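Local coordinates for protein CbsA (PDB 5XYH) that hydrolyses beta-1,4-glucan chains as a family 6 exoglucanase, probably releasing cellobiose from cellulose in plant cell walls, at residues A114-Y119 with S168-A173; N143-D148 with A173-A178. One frame throughout, in Å; residues are numbered along the deposited sequence.

Contact 1. Residues A114-Y119 with S168-A173; sequences AGLQRY and SGIYEA
L116 carries its side of this helix-helix contact essentially alone, one leucine laid against I170 and A173, which stand almost a turn apart on the other helix. The two touches use different parts of its chain. CB lies beside the branch methyl of I170, with L116 CB 4.2 Å from I170 CG2, whereas the outer methyl CD2 comes up to the side chain of A173, with L116 CD2 3.7 Å from A173 CB. With CG opposite the backbone N (chi1 178°), the fork of L116 is carried off its own helix and onto the neighbour. I170 leaves its helix obliquely to L116, and its branch methyl CG2 makes the touch; the packing is purely aliphatic. The backbones come close at this point: CA of L116 and CA of I170 are 6.8 Å apart.

I170 is held at the very start of its helix. G169, with positive phi, ends the preceding helical run and occupies the N-cap, and its carbonyl receives A173 N (A173 N to G169 O, 2.9 Å). S168 OG accepts from I170 N (3.2 Å, N-H...O 156°), an ST turn, while that hydroxyl also bonds to Q164 O.

Helix 113-131, which follows strand 86-92, is thus joined near its beginning to the first turn of helix 170-183, which comes after strand 140-145 and two shorter helices; the two pack side by side outside the parallel strands of the family 6 barrel, and I170 also touches Q113.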
ATOM      1  N   ALA A 114      22.910  10.861  10.427  1.00 17.07           N
ATOM      2  CA  ALA A 114      23.479  10.972   9.089  1.00 16.46           C
ATOM      3  C   ALA A 114      22.524  10.395   8.046  1.00 16.08           C
ATOM      4  O   ALA A 114      22.365  10.960   6.952  1.00 16.75           O
ATOM      5  CB  ALA A 114      24.845  10.287   9.038  1.00 17.80           C
ATOM      6  N   GLY A 115      21.856   9.285   8.377  1.00 16.06           N
ATOM      7  CA  GLY A 115      20.884   8.723   7.457  1.00 15.24           C
ATOM      8  C   GLY A 115      19.736   9.676   7.207  1.00 15.38           C
ATOM      9  O   GLY A 115      19.318   9.877   6.064  1.00 14.63           O
ATOM     10  N   LEU A 116      19.239  10.299   8.270  1.00 14.95           N
ATOM     11  CA  LEU A 116      18.137  11.244   8.138  1.00 15.23           C
ATOM     12  C   LEU A 116      18.521  12.433   7.263  1.00 15.61           C
ATOM     13  O   LEU A 116      17.709  12.898   6.449  1.00 14.51           O
ATOM     14  CB  LEU A 116      17.694  11.706   9.522  1.00 14.81           C
ATOM     15  CG  LEU A 116      16.577  12.745   9.588  1.00 14.79           C
ATOM     16  CD1 LEU A 116      15.310  12.197   8.948  1.00 15.42           C
ATOM     17  CD2 LEU A 116      16.341  13.165  11.017  1.00 15.02           C
ATOM     18  N   GLN A 117      19.756  12.929   7.395  1.00 14.49           N
ATOM     19  CA  GLN A 117      20.158  14.071   6.569  1.00 16.38           C
ATOM     20  C   GLN A 117      20.228  13.696   5.092  1.00 15.39           C
ATOM     21  O   GLN A 117      19.909  14.513   4.218  1.00 15.01           O
ATOM     22  CB  GLN A 117      21.506  14.634   7.027  1.00 16.35           C
ATOM     23  CG  GLN A 117      21.830  15.969   6.344  1.00 16.35           C
ATOM     24  CD  GLN A 117      20.833  17.051   6.732  1.00 17.42           C
ATOM     25  OE1 GLN A 117      20.679  17.364   7.905  1.00 18.30           O
ATOM     26  NE2 GLN A 117      20.125  17.596   5.748  1.00 17.98           N
ATOM     27  N   ARG A 118      20.678  12.476   4.791  1.00 15.22           N
ATOM     28  CA  ARG A 118      20.631  12.011   3.410  1.00 15.03           C
ATOM     29  C   ARG A 118      19.194  11.965   2.910  1.00 15.26           C
ATOM     30  O   ARG A 118      18.901  12.400   1.787  1.00 14.83           O
ATOM     31  CB  ARG A 118      21.278  10.631   3.274  1.00 15.48           C
ATOM     32  CG  ARG A 118      22.768  10.580   3.506  1.00 16.14           C
ATOM     33  CD  ARG A 118      23.319   9.249   2.999  1.00 16.45           C
ATOM     34  NE  ARG A 118      23.229   9.176   1.543  1.00 16.19           N
ATOM     35  CZ  ARG A 118      23.259   8.052   0.830  1.00 16.63           C
ATOM     36  NH1 ARG A 118      23.361   6.877   1.429  1.00 17.15           N
ATOM     37  NH2 ARG A 118      23.187   8.107  -0.494  1.00 17.85           N
ATOM     38  N   TYR A 119      18.284  11.436   3.736  1.00 14.43           N
ATOM     39  CA  TYR A 119      16.866  11.405   3.384  1.00 14.13           C
ATOM     40  C   TYR A 119      16.361  12.801   3.021  1.00 14.45           C
ATOM     41  O   TYR A 119      15.658  12.983   2.017  1.00 13.40           O
ATOM     42  CB  TYR A 119      16.067  10.827   4.557  1.00 14.17           C
ATOM     43  CG  TYR A 119      14.577  10.712   4.319  1.00 13.62           C
ATOM     44  CD1 TYR A 119      14.064   9.698   3.531  1.00 13.32           C
ATOM     45  CD2 TYR A 119      13.681  11.593   4.932  1.00 14.16           C
ATOM     46  CE1 TYR A 119      12.705   9.570   3.320  1.00 12.51           C
ATOM     47  CE2 TYR A 119      12.313  11.478   4.728  1.00 13.03           C
ATOM     48  CZ  TYR A 119      11.836  10.453   3.925  1.00 12.96           C
ATOM     49  OH  TYR A 119      10.492  10.310   3.710  1.00 12.64           O
ATOM     50  N   SER A 168      14.774   7.140  18.768  1.00 17.81           N
ATOM     51  CA  SER A 168      15.645   8.065  18.053  1.00 18.44           C
ATOM     52  C   SER A 168      14.889   9.270  17.508  1.00 18.09           C
ATOM     53  O   SER A 168      15.521  10.267  17.148  1.00 17.37           O
ATOM     54  CB  SER A 168      16.342   7.353  16.897  1.00 18.55           C
ATOM     55  OG  SER A 168      15.408   7.065  15.858  1.00 17.91           O
ATOM     56  N   GLY A 169      13.564   9.190  17.408  1.00 17.95           N
ATOM     57  CA  GLY A 169      12.790  10.250  16.788  1.00 17.48           C
ATOM     58  C   GLY A 169      12.879  10.305  15.279  1.00 15.70           C
ATOM     59  O   GLY A 169      12.228  11.160  14.672  1.00 15.61           O
ATOM     60  N   ILE A 170      13.614   9.385  14.644  1.00 14.98           N
ATOM     61  CA  ILE A 170      13.962   9.562  13.236  1.00 14.83           C
ATOM     62  C   ILE A 170      12.756   9.331  12.328  1.00 14.66           C
ATOM     63  O   ILE A 170      12.554  10.078  11.365  1.00 13.27           O
ATOM     64  CB  ILE A 170      15.153   8.664  12.859  1.00 15.43           C
ATOM     65  CG1 ILE A 170      16.407   9.156  13.598  1.00 15.61           C
ATOM     66  CG2 ILE A 170      15.380   8.696  11.361  1.00 14.53           C
ATOM     67  CD1 ILE A 170      17.673   8.301  13.360  1.00 16.13           C
ATOM     68  N   TYR A 171      11.933   8.305  12.603  1.00 13.69           N
ATOM     69  CA  TYR A 171      10.731   8.118  11.791  1.00 13.76           C
ATOM     70  C   TYR A 171       9.871   9.376  11.801  1.00 14.22           C
ATOM     71  O   TYR A 171       9.471   9.873  10.744  1.00 13.50           O
ATOM     72  CB  TYR A 171       9.903   6.931  12.284  1.00 14.77           C
ATOM     73  CG  TYR A 171      10.272   5.595  11.689  1.00 14.50           C
ATOM     74  CD1 TYR A 171      11.526   5.373  11.134  1.00 14.45           C
ATOM     75  CD2 TYR A 171       9.360   4.537  11.708  1.00 15.11           C
ATOM     76  CE1 TYR A 171      11.862   4.127  10.606  1.00 15.54           C
ATOM     77  CE2 TYR A 171       9.680   3.298  11.184  1.00 15.32           C
ATOM     78  CZ  TYR A 171      10.929   3.092  10.641  1.00 15.47           C
ATOM     79  OH  TYR A 171      11.236   1.860  10.125  1.00 15.79           O
ATOM     80  N   GLU A 172       9.602   9.917  12.994  1.00 14.57           N
ATOM     81  CA  GLU A 172       8.762  11.105  13.105  1.00 15.19           C
ATOM     82  C   GLU A 172       9.421  12.308  12.444  1.00 14.89           C
ATOM     83  O   GLU A 172       8.734  13.134  11.831  1.00 14.24           O
ATOM     84  CB  GLU A 172       8.449  11.391  14.576  1.00 16.32           C
ATOM     85  CG  GLU A 172       7.594  10.307  15.207  1.00 17.23           C
ATOM     86  CD  GLU A 172       7.561  10.369  16.722  1.00 20.54           C
ATOM     87  OE1 GLU A 172       6.667  11.051  17.265  1.00 21.62           O
ATOM     88  OE2 GLU A 172       8.426   9.715  17.368  1.00 22.77           O
ATOM     89  N   ALA A 173      10.752  12.414  12.550  1.00 14.24           N
ATOM     90  CA  ALA A 173      11.452  13.526  11.912  1.00 14.70           C
ATOM     91  C   ALA A 173      11.389  13.412  10.399  1.00 13.91           C
ATOM     92  O   ALA A 173      11.193  14.416   9.708  1.00 13.45           O
ATOM     93  CB  ALA A 173      12.905  13.592  12.381  1.00 14.93           C
TER

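Contact 2. Residues N143-D148 with A173-A178; sequences NIIEPD and AGIKYA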
ATOM      1  N   ASN A 143       0.681  11.654  -3.227  1.00 12.87           N
ATOM      2  CA  ASN A 143       1.743  10.922  -2.546  1.00 12.52           C
ATOM      3  C   ASN A 143       1.181   9.932  -1.527  1.00 12.47           C
ATOM      4  O   ASN A 143       0.354  10.297  -0.680  1.00 12.00           O
ATOM      5  CB  ASN A 143       2.682  11.895  -1.835  1.00 12.83           C
ATOM      6  CG  ASN A 143       3.526  12.696  -2.791  1.00 13.52           C
ATOM      7  OD1 ASN A 143       3.962  12.194  -3.834  1.00 13.26           O
ATOM      8  ND2 ASN A 143       3.762  13.960  -2.448  1.00 13.67           N
ATOM      9  N   ILE A 144       1.651   8.688  -1.599  1.00 11.69           N
ATOM     10  CA  ILE A 144       1.533   7.749  -0.495  1.00 11.86           C
ATOM     11  C   ILE A 144       2.760   7.947   0.385  1.00 11.54           C
ATOM     12  O   ILE A 144       3.890   7.675  -0.036  1.00 11.96           O
ATOM     13  CB  ILE A 144       1.425   6.299  -0.989  1.00 12.02           C
ATOM     14  CG1 ILE A 144       0.134   6.138  -1.808  1.00 11.31           C
ATOM     15  CG2 ILE A 144       1.472   5.327   0.204  1.00 11.15           C
ATOM     16  CD1 ILE A 144      -0.026   4.783  -2.487  1.00 12.30           C
ATOM     17  N   ILE A 145       2.545   8.421   1.608  1.00 11.62           N
ATOM     18  CA  ILE A 145       3.636   8.858   2.476  1.00 11.68           C
ATOM     19  C   ILE A 145       4.142   7.682   3.316  1.00 11.38           C
ATOM     20  O   ILE A 145       3.470   7.238   4.254  1.00 12.06           O
ATOM     21  CB  ILE A 145       3.204  10.022   3.373  1.00 11.57           C
ATOM     22  CG1 ILE A 145       2.807  11.235   2.518  1.00 12.07           C
ATOM     23  CG2 ILE A 145       4.336  10.366   4.351  1.00 12.10           C
ATOM     24  CD1 ILE A 145       3.955  11.850   1.717  1.00 12.34           C
ATOM     25  N   GLU A 146       5.346   7.200   2.981  1.00 11.81           N
ATOM     26  CA  GLU A 146       6.173   6.212   3.681  1.00 11.18           C
ATOM     27  C   GLU A 146       5.373   5.041   4.239  1.00 11.29           C
ATOM     28  O   GLU A 146       5.159   4.946   5.458  1.00 12.05           O
ATOM     29  CB  GLU A 146       6.980   6.893   4.789  1.00 11.64           C
ATOM     30  CG  GLU A 146       8.057   7.873   4.272  1.00 11.30           C
ATOM     31  CD  GLU A 146       9.200   7.188   3.529  1.00 12.22           C
ATOM     32  OE1 GLU A 146       9.362   5.948   3.666  1.00 12.10           O
ATOM     33  OE2 GLU A 146       9.943   7.906   2.810  1.00 11.87           O
ATOM     34  N   PRO A 147       4.958   4.113   3.379  1.00 11.93           N
ATOM     35  CA  PRO A 147       4.338   2.878   3.866  1.00 11.37           C
ATOM     36  C   PRO A 147       5.262   2.132   4.818  1.00 12.29           C
ATOM     37  O   PRO A 147       6.489   2.254   4.760  1.00 11.69           O
ATOM     38  CB  PRO A 147       4.094   2.066   2.589  1.00 12.01           C
ATOM     39  CG  PRO A 147       4.219   3.005   1.467  1.00 11.51           C
ATOM     40  CD  PRO A 147       5.062   4.154   1.909  1.00 11.38           C
ATOM     41  N   ASP A 148       4.640   1.374   5.715  1.00 12.38           N
ATOM     42  CA  ASP A 148       5.337   0.474   6.624  1.00 14.01           C
ATOM     43  C   ASP A 148       6.251   1.231   7.583  1.00 13.82           C
ATOM     44  O   ASP A 148       7.329   0.758   7.941  1.00 14.49           O
ATOM     45  CB  ASP A 148       6.124  -0.577   5.840  1.00 14.48           C
ATOM     46  CG  ASP A 148       6.487  -1.772   6.684  1.00 17.01           C
ATOM     47  OD1 ASP A 148       5.756  -2.073   7.663  1.00 18.16           O
ATOM     48  OD2 ASP A 148       7.515  -2.401   6.367  1.00 18.03           O
ATOM     49  N   ALA A 173      10.752  12.414  12.550  1.00 14.24           N
ATOM     50  CA  ALA A 173      11.452  13.526  11.912  1.00 14.70           C
ATOM     51  C   ALA A 173      11.389  13.412  10.399  1.00 13.91           C
ATOM     52  O   ALA A 173      11.193  14.416   9.708  1.00 13.45           O
ATOM     53  CB  ALA A 173      12.905  13.592  12.381  1.00 14.93           C
ATOM     54  N   GLY A 174      11.545  12.195   9.871  1.00 12.90           N
ATOM     55  CA  GLY A 174      11.443  11.997   8.431  1.00 14.12           C
ATOM     56  C   GLY A 174      10.065  12.317   7.873  1.00 13.38           C
ATOM     57  O   GLY A 174       9.943  12.945   6.819  1.00 12.21           O
ATOM     58  N   ILE A 175       9.012  11.863   8.552  1.00 13.44           N
ATOM     59  CA  ILE A 175       7.655  12.152   8.088  1.00 13.74           C
ATOM     60  C   ILE A 175       7.401  13.653   8.102  1.00 13.37           C
ATOM     61  O   ILE A 175       6.846  14.214   7.152  1.00 13.84           O
ATOM     62  CB  ILE A 175       6.609  11.414   8.939  1.00 13.68           C
ATOM     63  CG1 ILE A 175       6.827   9.899   8.923  1.00 14.19           C
ATOM     64  CG2 ILE A 175       5.196  11.799   8.471  1.00 14.82           C
ATOM     65  CD1 ILE A 175       6.221   9.180   7.763  1.00 14.48           C
ATOM     66  N   LYS A 176       7.786  14.321   9.190  1.00 13.70           N
ATOM     67  CA  LYS A 176       7.544  15.756   9.290  1.00 14.40           C
ATOM     68  C   LYS A 176       8.219  16.501   8.147  1.00 15.00           C
ATOM     69  O   LYS A 176       7.614  17.384   7.523  1.00 13.11           O
ATOM     70  CB  LYS A 176       8.031  16.281  10.647  1.00 15.07           C
ATOM     71  CG  LYS A 176       8.055  17.795  10.742  1.00 16.23           C
ATOM     72  CD  LYS A 176       8.747  18.269  12.012  1.00 16.86           C
ATOM     73  CE  LYS A 176       8.515  19.745  12.212  1.00 17.37           C
ATOM     74  NZ  LYS A 176       9.051  20.272  13.495  1.00 19.46           N
ATOM     75  N   TYR A 177       9.471  16.140   7.841  1.00 13.82           N
ATOM     76  CA  TYR A 177      10.191  16.823   6.770  1.00 13.89           C
ATOM     77  C   TYR A 177       9.551  16.541   5.415  1.00 14.21           C
ATOM     78  O   TYR A 177       9.389  17.451   4.589  1.00 14.27           O
ATOM     79  CB  TYR A 177      11.659  16.387   6.781  1.00 14.14           C
ATOM     80  CG  TYR A 177      12.565  17.218   5.906  1.00 15.26           C
ATOM     81  CD1 TYR A 177      13.172  18.364   6.401  1.00 15.59           C
ATOM     82  CD2 TYR A 177      12.817  16.857   4.591  1.00 14.86           C
ATOM     83  CE1 TYR A 177      13.991  19.133   5.613  1.00 16.67           C
ATOM     84  CE2 TYR A 177      13.646  17.623   3.789  1.00 15.68           C
ATOM     85  CZ  TYR A 177      14.232  18.761   4.306  1.00 16.51           C
ATOM     86  OH  TYR A 177      15.072  19.525   3.522  1.00 16.45           O
ATOM     87  N   ALA A 178       9.190  15.278   5.165  1.00 13.64           N
ATOM     88  CA  ALA A 178       8.499  14.939   3.927  1.00 13.27           C
ATOM     89  C   ALA A 178       7.226  15.754   3.782  1.00 13.60           C
ATOM     90  O   ALA A 178       6.986  16.360   2.732  1.00 13.38           O
ATOM     91  CB  ALA A 178       8.190  13.441   3.881  1.00 12.91           C
TER
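I175 meets both I145, the last residue of strand 140-145, and E146, the first residue beyond it, and does so through a single methyl, CD1. Along helix 170-183, A173 comes first and is turned to the neighbouring helix 113-131. G174 follows on the side facing the strand, where it brings backbone alone, and its carbonyl takes the amide of A178 (A178 N to G174 O, 3.0 Å). I175 leaves the helix obliquely, but the bend at chi2 (-84°) swings its end inward. There I175 CD1 lies 3.8 Å from E146 CB and 4.1 Å from I145 CG2, so the methyl rests against the root of the glutamate and the branch of the isoleucine. The I175 and E146 chains run past each other in opposite directions, and the I175 chain continues the hydrophobic layer to M192 and M95. Y177 belongs to the interface with helix 113-131, its hydroxyl bonded to D125. A178, one turn after I175, again faces the strand and shields I145 without close touching.

E146 divides its roles. Its CB serves the apolar contact, while the bent chain (chi2 -68°) takes the buried carboxylate away from I175 to three hydrogen bonds, from the backbone amides of D94 (to OE2) and M95 (to OE1) and with Y119. These partners fix the rotation of the carboxylate.

E146 opens the E-P-D-S sequence characteristic of family 6 hydrolases at the end of this barrel strand. The chemistry implies a helix packed on the strand end by aliphatic van der Waals contact, with the polar end of the glutamate satisfied by other parts of the fold.

Both contacts are buried and apolar, and both use helix 170-183, with A173 common to the two. Contact 1 sets its first turn against helix 113-131, about 22 Å from the centre of the chain, where A173 remains partly exposed. Contact 2 sets the next turns against the end of strand 140-145, about 13 Å from that centre and with all its touching residues buried. Contact 1 is aliphatic throughout, whereas contact 2 sets a buried carboxylate beside its aliphatic packing. That group ties the contacts together: Y119 OH, from 114-119, lies 2.6 Å from E146 OE2, a probable hydrogen bond, and L116 CD1 packs 3.9 Å from G174 N.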